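Local coordinates for protein Xaa-Pro dipeptidase (Pyrococcus horikoshii, PDB 1WY2) that probably splits dipeptides that carry a C-terminal proline behind a nonpolar residue, using two metal ions in each subunit, at residues A247-K250 with A251-A255. Sequence-based numbering, arbitrary orientation.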
loop_
_atom_site.group_PDB
_atom_site.type_symbol
_atom_site.label_atom_id
_atom_site.label_comp_id
_atom_site.label_asym_id
_atom_site.label_seq_id
_atom_site.Cartn_x
_atom_site.Cartn_y
_atom_site.Cartn_z
ATOM N N ALA A 247 8.456 15.465 27.038
ATOM C CA ALA A 247 8.673 16.062 25.725
ATOM C C ALA A 247 7.387 16.096 24.903
ATOM O O ALA A 247 7.095 17.093 24.245
ATOM C CB ALA A 247 9.753 15.283 24.973
ATOM N N GLN A 248 6.618 15.012 24.942
ATOM C CA GLN A 248 5.376 14.949 24.177
ATOM C C GLN A 248 4.377 15.976 24.707
ATOM O O GLN A 248 3.759 16.708 23.935
ATOM C CB GLN A 248 4.785 13.535 24.249
ATOM C CG GLN A 248 3.809 13.177 23.117
ATOM C CD GLN A 248 2.363 13.507 23.440
ATOM O OE1 GLN A 248 2.035 13.888 24.559
ATOM N NE2 GLN A 248 1.487 13.342 22.457
ATOM N N LYS A 249 4.226 16.035 26.026
ATOM C CA LYS A 249 3.294 16.982 26.629
ATOM C C LYS A 249 3.662 18.424 26.302
ATOM O O LYS A 249 2.796 19.231 25.957
ATOM C CB LYS A 249 3.252 16.798 28.147
ATOM C CG LYS A 249 2.473 15.579 28.604
ATOM C CD LYS A 249 2.478 15.470 30.123
ATOM C CE LYS A 249 1.885 16.716 30.771
ATOM N NZ LYS A 249 1.988 16.674 32.257
ATOM N N LYS A 250 4.948 18.744 26.407
ATOM C CA LYS A 250 5.420 20.096 26.126
ATOM C C LYS A 250 5.181 20.465 24.662
ATOM O O LYS A 250 4.744 21.576 24.361
ATOM C CB LYS A 250 6.911 20.213 26.454
ATOM C CG LYS A 250 7.471 21.625 26.328
ATOM C CD LYS A 250 6.818 22.566 27.328
ATOM C CE LYS A 250 7.422 23.958 27.255
ATOM N NZ LYS A 250 6.798 24.880 28.245
ATOM N N ALA A 251 5.454 19.530 23.755
ATOM C CA ALA A 251 5.256 19.790 22.334
ATOM C C ALA A 251 3.782 20.035 22.026
ATOM O O ALA A 251 3.446 20.969 21.304
ATOM C CB ALA A 251 5.784 18.625 21.504
ATOM N N VAL A 252 2.902 19.201 22.571
ATOM C CA VAL A 252 1.472 19.377 22.331
ATOM C C VAL A 252 1.020 20.744 22.846
ATOM O O VAL A 252 0.267 21.453 22.177
ATOM C CB VAL A 252 0.636 18.280 23.030
ATOM C CG1 VAL A 252 -0.845 18.592 22.889
ATOM C CG2 VAL A 252 0.941 16.912 22.415
ATOM N N GLU A 253 1.487 21.113 24.035
ATOM C CA GLU A 253 1.129 22.398 24.636
ATOM C C GLU A 253 1.685 23.588 23.855
ATOM O O GLU A 253 1.150 24.696 23.940
ATOM C CB GLU A 253 1.637 22.466 26.082
ATOM C CG GLU A 253 1.009 21.443 27.018
ATOM C CD GLU A 253 1.714 21.359 28.364
ATOM O OE1 GLU A 253 1.261 20.575 29.228
ATOM O OE2 GLU A 253 2.728 22.066 28.562
ATOM N N SER A 254 2.755 23.356 23.099
ATOM C CA SER A 254 3.396 24.406 22.311
ATOM C C SER A 254 2.847 24.526 20.892
ATOM O O SER A 254 3.097 25.519 20.204
ATOM C CB SER A 254 4.905 24.156 22.244
ATOM O OG SER A 254 5.478 24.130 23.540
ATOM N N ALA A 255 2.112 23.510 20.448
ATOM C CA ALA A 255 1.541 23.510 19.105
ATOM C C ALA A 255 0.451 24.566 18.971
ATOM O O ALA A 255 -0.566 24.516 19.663
ATOM C CB ALA A 255 0.978 22.132 18.778
HETATM O O HOH W 1 3.727 24.839 27.906
#
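A251 N donates to A247 O at 3.0 Å, the first of the i to i+4 bonds that carry helix 235-254 into its last turn; this helix packs on the curved sheet of the M24 peptidase domain, whose fold is the pita-bread type. The A251 methyl faces I315 of strand 312-321. V252 repeats the backbone pattern with Q248 O. One of its methyls, CG2, is turned back along the helix and lies 3.6 Å from NE2 of Q248. That amide slants across the valine, bonding through NE2 to D331 and through OE1 to R348; Q248 thus bonds to the sequence neighbour of the metal ligand E330, its side chain about 6 Å from that of E330. E253 N bonds to K249 O, and its side chain turns CG beside its own backbone N, 3.0 Å from that same K249 O. The carboxylate then runs extended between two lysines without a direct salt bridge: OE1 is 5.0 Å from K249 NZ, and OE2 equally far from K250 NZ. One water closes the second gap, accepting from K250 NZ and donating to E253 OE2. S254 is the last helical residue, and its N reaches K250 O only weakly, at an N-H...O angle of 127°, while the hydroxyl, turned beside the backbone N (chi1 -59°), supplies a second donor. An alanine here would lose that hydroxyl and is likely to leave K250 O with the weak amide bond in place of two donors from this residue. The serine bond itself is short, 2.8 Å from OG to K250 O, with OG 36° above the carbonyl plane.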